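Local coordinates for protein putative succinylglutamate desuccinylase / aspartoacylase (Shewanella amazonensis, PDB 3FMC) that probably acts as a zinc-dependent hydrolase of the succinylglutamate desuccinylase/aspartoacylase family, at residues F109-W114 and W219-V224; Q48-I53 and V72-P77; W100-L105 and G207-E212; L105-N110 and V135-R140. All coordinates share one frame; numbering follows the deposited sequence.

Contact 1: F109-W114 and W219-V224; sequences FNIEVW and WTLAEV
Ile111 lays both of its outer methyls on helix 210-227, overlapping Thr220 with one and Leu221 with the other. Its CD1 meets Thr220 CG2 at 3.6 Å, while CG2, which stands anti to the backbone N (chi1 of CG1 -68°), presses on the Leu221 backbone at CA, 3.7 Å away. The isoleucine runs roughly perpendicular to both partners, one methyl for each. Leu221 answers with CD1, which lies 3.9 Å from Ile111 CG2 and also reaches the six-membered ring of Trp114 at CE3 (4.2 Å). One turn on, Val224 CG2 closes over Ile111 CG2, and its CG1 packs against the carboxylate of Glu112, whose OE2 is bonded to Gln116. Exchanging Ile111 for an alanine would probably open a gap between Thr220 and Leu221 and take from Val224 CG2 the methyl it packs on. At the start of helix 111-118, Asn110 OD1 accepts from Val113 N (2.8 Å, 169°), the N-cap bond, reached from above the carbonyl plane, and Trp114 NE1 bonds to Thr133. The whole is helix-helix packing in which the N-capped first turn of helix 111-118 rests on the second half of helix 210-227.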
loop_
_atom_site.group_PDB
_atom_site.type_symbol
_atom_site.label_atom_id
_atom_site.label_comp_id
_atom_site.label_asym_id
_atom_site.label_seq_id
_atom_site.Cartn_x
_atom_site.Cartn_y
_atom_site.Cartn_z
ATOM N N PHE C 109 2.275 35.310 12.012
ATOM C CA PHE C 109 2.437 36.716 12.368
ATOM C C PHE C 109 1.658 37.138 13.640
ATOM O O PHE C 109 0.620 36.550 14.027
ATOM C CB PHE C 109 2.177 37.626 11.168
ATOM C CG PHE C 109 0.756 37.692 10.737
ATOM C CD1 PHE C 109 0.224 36.759 9.845
ATOM C CD2 PHE C 109 -0.059 38.715 11.187
ATOM C CE1 PHE C 109 -1.090 36.861 9.457
ATOM C CE2 PHE C 109 -1.359 38.809 10.797
ATOM C CZ PHE C 109 -1.885 37.900 9.948
ATOM N N ASN C 110 2.196 38.136 14.325
ATOM C CA ASN C 110 1.613 38.563 15.603
ATOM C C ASN C 110 0.398 39.429 15.310
ATOM O O ASN C 110 0.528 40.517 14.741
ATOM C CB ASN C 110 2.666 39.270 16.468
ATOM C CG ASN C 110 2.121 39.701 17.822
ATOM O OD1 ASN C 110 1.019 40.215 17.922
ATOM N ND2 ASN C 110 2.905 39.499 18.868
ATOM N N ILE C 111 -0.782 38.921 15.670
ATOM C CA ILE C 111 -2.047 39.591 15.353
ATOM C C ILE C 111 -2.265 40.824 16.238
ATOM O O ILE C 111 -2.811 41.835 15.782
ATOM C CB ILE C 111 -3.246 38.582 15.378
ATOM C CG1 ILE C 111 -3.076 37.608 14.215
ATOM C CG2 ILE C 111 -4.593 39.314 15.267
ATOM C CD1 ILE C 111 -4.020 36.383 14.204
ATOM N N GLU C 112 -1.830 40.737 17.480
ATOM C CA GLU C 112 -1.892 41.902 18.368
ATOM C C GLU C 112 -1.136 43.064 17.705
ATOM O O GLU C 112 -1.685 44.138 17.556
ATOM C CB GLU C 112 -1.359 41.569 19.772
ATOM C CG GLU C 112 -1.326 42.774 20.737
ATOM C CD GLU C 112 -2.696 43.490 20.871
ATOM O OE1 GLU C 112 -3.688 42.810 21.223
ATOM O OE2 GLU C 112 -2.758 44.723 20.629
ATOM N N VAL C 113 0.101 42.826 17.257
ATOM C CA VAL C 113 0.900 43.857 16.579
ATOM C C VAL C 113 0.269 44.285 15.280
ATOM O O VAL C 113 0.199 45.462 14.972
ATOM C CB VAL C 113 2.384 43.388 16.354
ATOM C CG1 VAL C 113 3.166 44.362 15.448
ATOM C CG2 VAL C 113 3.079 43.213 17.700
ATOM N N TRP C 114 -0.223 43.337 14.490
ATOM C CA TRP C 114 -0.884 43.696 13.240
ATOM C C TRP C 114 -2.086 44.592 13.563
ATOM O O TRP C 114 -2.328 45.595 12.893
ATOM C CB TRP C 114 -1.373 42.442 12.499
ATOM C CG TRP C 114 -1.899 42.728 11.144
ATOM C CD1 TRP C 114 -1.222 42.565 9.965
ATOM C CD2 TRP C 114 -3.216 43.220 10.786
ATOM N NE1 TRP C 114 -2.030 42.903 8.912
ATOM C CE2 TRP C 114 -3.245 43.336 9.385
ATOM C CE3 TRP C 114 -4.368 43.583 11.524
ATOM C CZ2 TRP C 114 -4.364 43.780 8.693
ATOM C CZ3 TRP C 114 -5.480 44.030 10.842
ATOM C CH2 TRP C 114 -5.471 44.131 9.430
ATOM N N TRP C 219 -10.842 34.846 14.058
ATOM C CA TRP C 219 -11.386 34.693 15.407
ATOM C C TRP C 219 -10.401 35.345 16.360
ATOM O O TRP C 219 -10.788 36.079 17.274
ATOM C CB TRP C 219 -11.514 33.221 15.765
ATOM C CG TRP C 219 -12.443 32.886 16.907
ATOM C CD1 TRP C 219 -12.930 33.739 17.875
ATOM C CD2 TRP C 219 -12.964 31.591 17.216
ATOM N NE1 TRP C 219 -13.719 33.054 18.752
ATOM C CE2 TRP C 219 -13.762 31.730 18.378
ATOM C CE3 TRP C 219 -12.835 30.320 16.628
ATOM C CZ2 TRP C 219 -14.441 30.649 18.946
ATOM C CZ3 TRP C 219 -13.500 29.257 17.204
ATOM C CH2 TRP C 219 -14.288 29.432 18.359
ATOM N N THR C 220 -9.111 35.062 16.161
ATOM C CA THR C 220 -8.064 35.673 16.974
ATOM C C THR C 220 -8.066 37.211 16.839
ATOM O O THR C 220 -7.882 37.909 17.830
ATOM C CB THR C 220 -6.698 35.099 16.585
ATOM O OG1 THR C 220 -6.715 33.680 16.835
ATOM C CG2 THR C 220 -5.610 35.755 17.392
ATOM N N LEU C 221 -8.254 37.716 15.624
ATOM C CA LEU C 221 -8.326 39.146 15.371
ATOM C C LEU C 221 -9.523 39.764 16.124
ATOM O O LEU C 221 -9.387 40.830 16.692
ATOM C CB LEU C 221 -8.511 39.439 13.866
ATOM C CG LEU C 221 -8.669 40.909 13.455
ATOM C CD1 LEU C 221 -7.341 41.626 13.699
ATOM C CD2 LEU C 221 -9.093 41.039 12.004
ATOM N N ALA C 222 -10.664 39.080 16.113
ATOM C CA ALA C 222 -11.879 39.556 16.794
ATOM C C ALA C 222 -11.610 39.610 18.293
ATOM O O ALA C 222 -12.030 40.573 18.974
ATOM C CB ALA C 222 -13.057 38.631 16.488
ATOM N N GLU C 223 -10.888 38.611 18.793
ATOM C CA GLU C 223 -10.494 38.536 20.227
ATOM C C GLU C 223 -9.613 39.699 20.606
ATOM O O GLU C 223 -9.808 40.349 21.642
ATOM C CB GLU C 223 -9.745 37.213 20.531
ATOM C CG GLU C 223 -10.622 35.967 20.490
ATOM C CD GLU C 223 -9.838 34.661 20.683
ATOM O OE1 GLU C 223 -8.572 34.669 20.649
ATOM O OE2 GLU C 223 -10.519 33.617 20.856
ATOM N N VAL C 224 -8.597 39.941 19.779
ATOM C CA VAL C 224 -7.688 41.061 19.982
ATOM C C VAL C 224 -8.443 42.390 19.964
ATOM O O VAL C 224 -8.227 43.207 20.828
ATOM C CB VAL C 224 -6.541 41.059 18.954
ATOM C CG1 VAL C 224 -5.779 42.409 18.958
ATOM C CG2 VAL C 224 -5.607 39.821 19.236
#

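Contact 2: Q48-I53 and V72-P77; sequences QGNAVI and VPLANP
The side-chain amide of Asn50 carries Leu74 CD2 over one face, about equally far from CG, OD1 and ND2 and 3.7 Å from ND2, and a second flat group, the Val72-Pro73 peptide, carries Ile53 CD1 over one of its own faces. That methyl stands almost straight above Pro73 N, 3.6 Å away. At the oxygen end of the amide, OD1 accepts the backbone N-H of Leu74 (2.9 Å from OD1 to Leu74 N). The bond is moderately bent, 144° at the hydrogen, and its donor is tilted 17° from the carbonyl plane, toward the face that Leu74 CD2 covers. Pro73 CB crowds the same oxygen at 3.4 Å. The other end of the amide, ND2, donates to Asn41 OD1, so that bonds at both ends fix its rotation. Ile53 reaches the peptide through an extended chain: CG1 is anti to the carbonyl carbon (chi1 -73°), and from there CD1 runs on to meet Pro73 CB as well, at 4.0 Å. Leu323 of the second subunit packs on Asn50, Pro73 and Leu74, and Ala16 of the third subunit touches Leu74, which places this buried joint next to subunit interfaces. It ties the first turns of helix 48-60 to the loop leaving strand 69-72, which pairs in parallel with strand 36-40. Asn50 is a near neighbour, though not a contact, of His43, Glu46 and His172, a grouping consistent with the empty zinc site of an M14-like catalytic domain.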
loop_
_atom_site.group_PDB
_atom_site.type_symbol
_atom_site.label_atom_id
_atom_site.label_comp_id
_atom_site.label_asym_id
_atom_site.label_seq_id
_atom_site.Cartn_x
_atom_site.Cartn_y
_atom_site.Cartn_z
ATOM N N GLN C 48 -18.456 11.523 -1.908
ATOM C CA GLN C 48 -19.833 12.024 -1.928
ATOM C C GLN C 48 -19.919 13.547 -2.045
ATOM O O GLN C 48 -20.896 14.094 -2.580
ATOM C CB GLN C 48 -20.579 11.493 -0.694
ATOM C CG GLN C 48 -22.041 12.040 -0.536
ATOM C CD GLN C 48 -23.026 11.428 -1.460
ATOM O OE1 GLN C 48 -22.695 10.902 -2.528
ATOM N NE2 GLN C 48 -24.287 11.527 -1.081
ATOM N N GLY C 49 -18.913 14.261 -1.542
ATOM C CA GLY C 49 -18.874 15.707 -1.652
ATOM C C GLY C 49 -18.939 16.227 -3.085
ATOM O O GLY C 49 -19.444 17.325 -3.316
ATOM N N ASN C 50 -18.454 15.444 -4.042
ATOM C CA ASN C 50 -18.578 15.795 -5.462
ATOM C C ASN C 50 -20.058 15.764 -5.884
ATOM O O ASN C 50 -20.532 16.636 -6.662
ATOM C CB ASN C 50 -17.769 14.834 -6.343
ATOM C CG ASN C 50 -16.275 14.905 -6.031
ATOM O OD1 ASN C 50 -15.721 15.981 -6.015
ATOM N ND2 ASN C 50 -15.662 13.777 -5.693
ATOM N N ALA C 51 -20.768 14.752 -5.399
ATOM C CA ALA C 51 -22.202 14.585 -5.704
ATOM C C ALA C 51 -22.964 15.739 -5.071
ATOM O O ALA C 51 -23.959 16.244 -5.661
ATOM C CB ALA C 51 -22.741 13.196 -5.162
ATOM N N VAL C 52 -22.511 16.170 -3.897
ATOM C CA VAL C 52 -23.154 17.332 -3.224
ATOM C C VAL C 52 -22.934 18.631 -4.027
ATOM O O VAL C 52 -23.866 19.445 -4.234
ATOM C CB VAL C 52 -22.758 17.450 -1.728
ATOM C CG1 VAL C 52 -23.350 18.729 -1.118
ATOM C CG2 VAL C 52 -23.201 16.202 -0.923
ATOM N N ILE C 53 -21.703 18.842 -4.497
ATOM C CA ILE C 53 -21.381 20.006 -5.312
ATOM C C ILE C 53 -22.188 19.960 -6.616
ATOM O O ILE C 53 -22.783 20.978 -7.053
ATOM C CB ILE C 53 -19.852 20.145 -5.541
ATOM C CG1 ILE C 53 -19.172 20.615 -4.232
ATOM C CG2 ILE C 53 -19.522 21.096 -6.682
ATOM C CD1 ILE C 53 -17.627 20.818 -4.319
ATOM N N VAL C 72 -15.199 23.880 -5.722
ATOM C CA VAL C 72 -14.001 23.110 -6.091
ATOM C C VAL C 72 -14.211 21.620 -5.759
ATOM O O VAL C 72 -13.846 21.164 -4.690
ATOM C CB VAL C 72 -12.722 23.678 -5.418
ATOM C CG1 VAL C 72 -11.417 22.963 -5.955
ATOM C CG2 VAL C 72 -12.595 25.203 -5.613
ATOM N N PRO C 73 -14.849 20.884 -6.667
ATOM C CA PRO C 73 -14.976 19.427 -6.511
ATOM C C PRO C 73 -13.602 18.832 -6.889
ATOM O O PRO C 73 -12.744 19.528 -7.461
ATOM C CB PRO C 73 -16.032 19.042 -7.537
ATOM C CG PRO C 73 -15.845 20.085 -8.635
ATOM C CD PRO C 73 -15.440 21.366 -7.936
ATOM N N LEU C 74 -13.374 17.573 -6.539
ATOM C CA LEU C 74 -12.161 16.881 -6.960
ATOM C C LEU C 74 -10.926 17.656 -6.571
ATOM O O LEU C 74 -9.973 17.828 -7.363
ATOM C CB LEU C 74 -12.236 16.610 -8.483
ATOM C CG LEU C 74 -13.439 15.840 -9.018
ATOM C CD1 LEU C 74 -13.605 15.985 -10.535
ATOM C CD2 LEU C 74 -13.464 14.352 -8.583
ATOM N N ALA C 75 -10.932 18.096 -5.321
ATOM C CA ALA C 75 -9.911 19.055 -4.866
ATOM C C ALA C 75 -8.496 18.474 -4.632
ATOM O O ALA C 75 -7.572 19.233 -4.398
ATOM C CB ALA C 75 -10.376 19.848 -3.613
ATOM N N ASN C 76 -8.345 17.161 -4.740
ATOM C CA ASN C 76 -7.044 16.510 -4.527
ATOM C C ASN C 76 -6.865 15.331 -5.469
ATOM O O ASN C 76 -6.971 14.175 -5.059
ATOM C CB ASN C 76 -6.943 16.086 -3.071
ATOM C CG ASN C 76 -5.604 15.418 -2.736
ATOM O OD1 ASN C 76 -4.649 15.495 -3.516
ATOM N ND2 ASN C 76 -5.528 14.800 -1.570
ATOM N N PRO C 77 -6.548 15.609 -6.750
ATOM C CA PRO C 77 -6.454 14.483 -7.677
ATOM C C PRO C 77 -5.407 13.406 -7.294
ATOM O O PRO C 77 -5.633 12.217 -7.532
ATOM C CB PRO C 77 -6.165 15.162 -9.043
ATOM C CG PRO C 77 -5.605 16.499 -8.678
ATOM C CD PRO C 77 -6.310 16.910 -7.429
#

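Contact 3: W100-L105 and G207-E212; sequences WNREYL and GGAMDE. With SO4 (sulfate ion), chain K.
An anion pocket beside the probable zinc site forms where Asn101 and Arg102 meet the start of helix 210-227. The sulfate, probably from the crystallisation liquor, is taken by Arg102 NH1 at O1 (2.8 Å) and NH2 at O2 (2.8 Å), while Asn101 ND2 points almost straight at O1 (3.2 Å, 170°); Arg91 and Asn99 also bond to it. Arg102 NH1 also donates to Asn101 O, which steadies the guanidinium. In M14 carboxypeptidases an adjacent Asn-Arg pair holds the substrate's terminal carboxylate; this pair probably marks a comparable place. Asn101 CG, opposite the backbone N (chi1 -166°), sets the amide between the sulfate and Met210 N, which OD1 accepts at 3.3 Å. Glu212 OE1 receives Gly207 N and Ala209 N from opposite faces of its carboxylate, with Ala209 at the N-cap position. Gly208 O accepts Tyr104 N (3.0 Å); a CB on Gly208 would run into Arg102 CA. Tyr104 turns one ring face to Met210, a selenomethionine, whose CB stands 3.8 Å from the ring centroid in a CH-pi contact. A serine at Tyr104 would probably uncover Met210 and leave Gln39 NE2 without its partner, the Tyr104 OH.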
loop_
_atom_site.group_PDB
_atom_site.type_symbol
_atom_site.label_atom_id
_atom_site.label_comp_id
_atom_site.label_asym_id
_atom_site.label_seq_id
_atom_site.Cartn_x
_atom_site.Cartn_y
_atom_site.Cartn_z
ATOM N N TRP C 100 -3.618 14.824 4.386
ATOM C CA TRP C 100 -3.731 15.994 3.498
ATOM C C TRP C 100 -4.437 17.167 4.199
ATOM O O TRP C 100 -4.145 18.346 3.870
ATOM C CB TRP C 100 -4.512 15.667 2.285
ATOM C CG TRP C 100 -3.993 14.524 1.421
ATOM C CD1 TRP C 100 -4.642 13.373 1.158
ATOM C CD2 TRP C 100 -2.757 14.464 0.705
ATOM N NE1 TRP C 100 -3.927 12.599 0.276
ATOM C CE2 TRP C 100 -2.758 13.241 -0.015
ATOM C CE3 TRP C 100 -1.657 15.313 0.593
ATOM C CZ2 TRP C 100 -1.685 12.838 -0.817
ATOM C CZ3 TRP C 100 -0.579 14.897 -0.202
ATOM C CH2 TRP C 100 -0.616 13.682 -0.899
ATOM N N ASN C 101 -5.311 16.828 5.161
ATOM C CA ASN C 101 -6.052 17.835 5.946
ATOM C C ASN C 101 -5.358 18.212 7.246
ATOM O O ASN C 101 -5.980 18.683 8.224
ATOM C CB ASN C 101 -7.482 17.338 6.150
ATOM C CG ASN C 101 -8.431 18.426 6.650
ATOM O OD1 ASN C 101 -8.426 19.557 6.166
ATOM N ND2 ASN C 101 -9.291 18.045 7.593
ATOM N N ARG C 102 -4.050 17.982 7.283
ATOM C CA ARG C 102 -3.215 18.480 8.365
ATOM C C ARG C 102 -2.120 19.376 7.770
ATOM O O ARG C 102 -1.212 19.777 8.471
ATOM C CB ARG C 102 -2.585 17.348 9.155
ATOM C CG ARG C 102 -3.596 16.576 9.948
ATOM C CD ARG C 102 -4.348 17.418 10.974
ATOM N NE ARG C 102 -5.252 16.499 11.662
ATOM C CZ ARG C 102 -6.468 16.157 11.223
ATOM N NH1 ARG C 102 -7.028 16.765 10.189
ATOM N NH2 ARG C 102 -7.157 15.236 11.889
ATOM N N GLU C 103 -2.229 19.692 6.479
ATOM C CA GLU C 103 -1.209 20.490 5.776
ATOM C C GLU C 103 -1.498 21.979 5.587
ATOM O O GLU C 103 -0.752 22.702 4.922
ATOM C CB GLU C 103 -0.970 19.831 4.426
ATOM C CG GLU C 103 -0.131 18.562 4.507
ATOM C CD GLU C 103 1.352 18.828 4.578
ATOM O OE1 GLU C 103 1.785 19.927 5.049
ATOM O OE2 GLU C 103 2.087 17.927 4.131
ATOM N N TYR C 104 -2.566 22.480 6.192
ATOM C CA TYR C 104 -2.875 23.917 5.992
ATOM C C TYR C 104 -1.906 24.803 6.770
ATOM O O TYR C 104 -1.203 24.346 7.667
ATOM C CB TYR C 104 -4.369 24.218 6.260
ATOM C CG TYR C 104 -5.305 23.574 5.228
ATOM C CD1 TYR C 104 -5.658 24.235 4.064
ATOM C CD2 TYR C 104 -5.802 22.291 5.394
ATOM C CE1 TYR C 104 -6.455 23.688 3.131
ATOM C CE2 TYR C 104 -6.611 21.716 4.449
ATOM C CZ TYR C 104 -6.937 22.406 3.293
ATOM O OH TYR C 104 -7.803 21.809 2.396
ATOM N N LEU C 105 -1.905 26.083 6.436
ATOM C CA LEU C 105 -0.957 27.044 6.949
ATOM C C LEU C 105 -1.499 27.828 8.122
ATOM O O LEU C 105 -2.547 28.453 7.991
ATOM C CB LEU C 105 -0.630 28.026 5.820
ATOM C CG LEU C 105 0.360 29.166 6.115
ATOM C CD1 LEU C 105 1.650 28.646 6.757
ATOM C CD2 LEU C 105 0.609 29.993 4.834
ATOM N N GLY C 207 -5.366 23.193 14.236
ATOM C CA GLY C 207 -4.923 21.823 14.237
ATOM C C GLY C 207 -4.573 21.247 12.868
ATOM O O GLY C 207 -4.575 20.042 12.717
ATOM N N GLY C 208 -4.308 22.109 11.883
ATOM C CA GLY C 208 -3.855 21.701 10.562
ATOM C C GLY C 208 -4.899 21.607 9.457
ATOM O O GLY C 208 -4.528 21.498 8.310
ATOM N N ALA C 209 -6.181 21.694 9.814
ATOM C CA ALA C 209 -7.306 21.535 8.895
ATOM C C ALA C 209 -7.767 22.830 8.221
ATOM O O ALA C 209 -7.486 23.910 8.680
ATOM C CB ALA C 209 -8.518 20.861 9.630
HETATM N N MSE C 210 -8.506 22.688 7.124
HETATM C CA MSE C 210 -8.970 23.866 6.356
HETATM C C MSE C 210 -9.838 24.822 7.164
HETATM O O MSE C 210 -9.639 26.036 7.087
HETATM C CB MSE C 210 -9.791 23.413 5.154
HETATM C CG MSE C 210 -10.572 24.585 4.455
HETATM SE SE MSE C 210 -9.488 26.050 3.850
HETATM C CE MSE C 210 -9.460 25.493 1.991
ATOM N N ASP C 211 -10.853 24.305 7.854
ATOM C CA ASP C 211 -11.767 25.187 8.615
ATOM C C ASP C 211 -11.017 26.041 9.595
ATOM O O ASP C 211 -11.136 27.257 9.585
ATOM C CB ASP C 211 -12.960 24.446 9.240
ATOM C CG ASP C 211 -12.597 23.275 10.175
ATOM O OD1 ASP C 211 -11.407 22.949 10.422
ATOM O OD2 ASP C 211 -13.584 22.630 10.631
ATOM N N GLU C 212 -10.172 25.417 10.393
ATOM C CA GLU C 212 -9.319 26.157 11.332
ATOM C C GLU C 212 -8.419 27.162 10.634
ATOM O O GLU C 212 -8.266 28.301 11.055
ATOM C CB GLU C 212 -8.460 25.165 12.090
ATOM C CG GLU C 212 -9.261 24.149 12.901
ATOM C CD GLU C 212 -8.504 22.834 13.104
ATOM O OE1 GLU C 212 -7.369 22.660 12.577
ATOM O OE2 GLU C 212 -9.085 21.958 13.750
HETATM S S SO4 K . -9.950 14.648 9.548
HETATM O O1 SO4 K . -8.787 15.136 8.774
HETATM O O2 SO4 K . -9.472 14.040 10.787
HETATM O O3 SO4 K . -10.816 13.659 8.836
HETATM O O4 SO4 K . -10.804 15.817 9.824
#

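Contact 4: L105-N110 and V135-R140; sequences LDHGFN and VEECAR
Glu137 is the first residue of 135-140 to bear on the loop, and it does so through CB, CG and its backbone O. Its CB lies against the imidazole of His107, 3.4 Å from ND1, and the two side chains run side by side but point opposite ways. Farther out, CG touches Phe109 CD1 at 4.2 Å; the phenyl reaches it from the crowded position between the backbone N and the carbonyl carbon (chi1 70°). The carboxylate end is joined to the loop indirectly: a water donates to Glu137 OE1 (3.0 Å) and is also hydrogen-bonded to His107 ND1 (3.0 Å). Even the backbone takes part, since Leu105 CD2 rests on Glu137 O. Cys138 comes next, its SG at the edge of the His107 ring, 4.1 Å from CE1, while Leu105 CD2 covers its CA at 4.0 Å. One turn beyond Glu137, Arg140 turns back and grips that carboxylate side-on, NH2 to OE1 (2.9 Å) and NE to OE2, a salt bridge that holds the glutamate's bent chain in place beside the histidine. Through NE2 the His107 ring is hydrogen-bonded to His163, and Cys138 also touches Val156 and Ser160. The loop that precedes helix 111-118 is thus laid along helix 123-142, with helix 150-163 meeting both His107 and Cys138.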
loop_
_atom_site.group_PDB
_atom_site.type_symbol
_atom_site.label_atom_id
_atom_site.label_comp_id
_atom_site.label_asym_id
_atom_site.label_seq_id
_atom_site.Cartn_x
_atom_site.Cartn_y
_atom_site.Cartn_z
ATOM N N LEU C 105 -1.905 26.083 6.436
ATOM C CA LEU C 105 -0.957 27.044 6.949
ATOM C C LEU C 105 -1.499 27.828 8.122
ATOM O O LEU C 105 -2.547 28.453 7.991
ATOM C CB LEU C 105 -0.630 28.026 5.820
ATOM C CG LEU C 105 0.360 29.166 6.115
ATOM C CD1 LEU C 105 1.650 28.646 6.757
ATOM C CD2 LEU C 105 0.609 29.993 4.834
ATOM N N ASP C 106 -0.827 27.718 9.272
ATOM C CA ASP C 106 -1.139 28.494 10.486
ATOM C C ASP C 106 -0.350 29.757 10.314
ATOM O O ASP C 106 0.884 29.725 10.241
ATOM C CB ASP C 106 -0.644 27.769 11.719
ATOM C CG ASP C 106 -1.178 28.347 13.064
ATOM O OD1 ASP C 106 -2.093 29.183 13.105
ATOM O OD2 ASP C 106 -0.678 27.893 14.116
ATOM N N HIS C 107 -1.042 30.881 10.228
ATOM C CA HIS C 107 -0.342 32.141 10.086
ATOM C C HIS C 107 0.382 32.484 11.389
ATOM O O HIS C 107 -0.205 32.594 12.447
ATOM C CB HIS C 107 -1.269 33.234 9.593
ATOM C CG HIS C 107 -1.825 32.951 8.224
ATOM N ND1 HIS C 107 -1.071 33.065 7.071
ATOM C CD2 HIS C 107 -3.067 32.590 7.826
ATOM C CE1 HIS C 107 -1.832 32.785 6.025
ATOM N NE2 HIS C 107 -3.046 32.490 6.457
ATOM N N GLY C 108 1.685 32.616 11.292
ATOM C CA GLY C 108 2.494 32.906 12.459
ATOM C C GLY C 108 2.615 34.363 12.881
ATOM O O GLY C 108 3.022 34.628 14.009
ATOM N N PHE C 109 2.275 35.310 12.012
ATOM C CA PHE C 109 2.437 36.716 12.368
ATOM C C PHE C 109 1.658 37.138 13.640
ATOM O O PHE C 109 0.620 36.550 14.027
ATOM C CB PHE C 109 2.177 37.626 11.168
ATOM C CG PHE C 109 0.756 37.692 10.737
ATOM C CD1 PHE C 109 0.224 36.759 9.845
ATOM C CD2 PHE C 109 -0.059 38.715 11.187
ATOM C CE1 PHE C 109 -1.090 36.861 9.457
ATOM C CE2 PHE C 109 -1.359 38.809 10.797
ATOM C CZ PHE C 109 -1.885 37.900 9.948
ATOM N N ASN C 110 2.196 38.136 14.325
ATOM C CA ASN C 110 1.613 38.563 15.603
ATOM C C ASN C 110 0.398 39.429 15.310
ATOM O O ASN C 110 0.528 40.517 14.741
ATOM C CB ASN C 110 2.666 39.270 16.468
ATOM C CG ASN C 110 2.121 39.701 17.822
ATOM O OD1 ASN C 110 1.019 40.215 17.922
ATOM N ND2 ASN C 110 2.905 39.499 18.868
ATOM N N VAL C 135 -3.711 36.379 2.290
ATOM C CA VAL C 135 -3.500 35.965 0.903
ATOM C C VAL C 135 -2.002 36.108 0.560
ATOM O O VAL C 135 -1.367 35.211 -0.038
ATOM C CB VAL C 135 -4.394 36.746 -0.066
ATOM C CG1 VAL C 135 -3.998 36.520 -1.540
ATOM C CG2 VAL C 135 -5.860 36.370 0.129
ATOM N N GLU C 136 -1.400 37.183 1.014
ATOM C CA GLU C 136 0.024 37.391 0.739
ATOM C C GLU C 136 0.907 36.397 1.473
ATOM O O GLU C 136 1.957 35.998 0.964
ATOM C CB GLU C 136 0.455 38.832 1.079
ATOM C CG GLU C 136 1.984 39.077 0.864
ATOM C CD GLU C 136 2.503 38.704 -0.551
ATOM O OE1 GLU C 136 1.720 38.746 -1.529
ATOM O OE2 GLU C 136 3.708 38.374 -0.671
ATOM N N GLU C 137 0.502 36.017 2.688
ATOM C CA GLU C 137 1.252 35.072 3.499
ATOM C C GLU C 137 1.304 33.665 2.861
ATOM O O GLU C 137 2.315 32.939 2.992
ATOM C CB GLU C 137 0.697 35.022 4.929
ATOM C CG GLU C 137 1.104 36.211 5.787
ATOM C CD GLU C 137 2.602 36.283 6.046
ATOM O OE1 GLU C 137 3.126 35.496 6.837
ATOM O OE2 GLU C 137 3.256 37.132 5.442
ATOM N N CYS C 138 0.220 33.302 2.175
ATOM C CA CYS C 138 0.140 32.030 1.448
ATOM C C CYS C 138 1.134 32.070 0.264
ATOM O O CYS C 138 1.840 31.103 0.008
ATOM C CB CYS C 138 -1.269 31.779 0.911
ATOM S SG CYS C 138 -2.485 31.377 2.209
ATOM N N ALA C 139 1.132 33.179 -0.480
ATOM C CA ALA C 139 2.042 33.371 -1.602
ATOM C C ALA C 139 3.480 33.301 -1.121
ATOM O O ALA C 139 4.313 32.678 -1.746
ATOM C CB ALA C 139 1.761 34.710 -2.297
ATOM N N ARG C 140 3.782 33.955 -0.009
ATOM C CA ARG C 140 5.119 33.965 0.528
ATOM C C ARG C 140 5.566 32.541 0.891
ATOM O O ARG C 140 6.713 32.148 0.670
ATOM C CB ARG C 140 5.160 34.892 1.757
ATOM C CG ARG C 140 6.511 34.921 2.471
ATOM C CD ARG C 140 6.610 36.021 3.541
ATOM N NE ARG C 140 5.976 35.660 4.811
ATOM C CZ ARG C 140 6.510 34.838 5.708
ATOM N NH1 ARG C 140 7.682 34.242 5.487
ATOM N NH2 ARG C 140 5.857 34.590 6.836
HETATM O O HOH W 1 1.918 32.837 7.448
#

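In the fold
All four contacts belong to the catalytic domain, and three of them follow one continuous run of chain. Residues 100-114 pass through contact 3, contact 4 and contact 1 in turn: contacts 3 and 4 share Leu105, contacts 4 and 1 share Phe109 and Asn110, and each neighbouring pair has centres about 13 Å apart. Helix 210-227 serves contact 3 at its start and contact 1 farther along, their centres about 19 Å apart, whereas contact 4 uses helix 123-142. Contact 2 comes earlier in the chain, its centre about 17 Å from that of contact 3, which it touches through Asn76 and Trp100. The run thus leads from the probable zinc site out to peripheral helix packing.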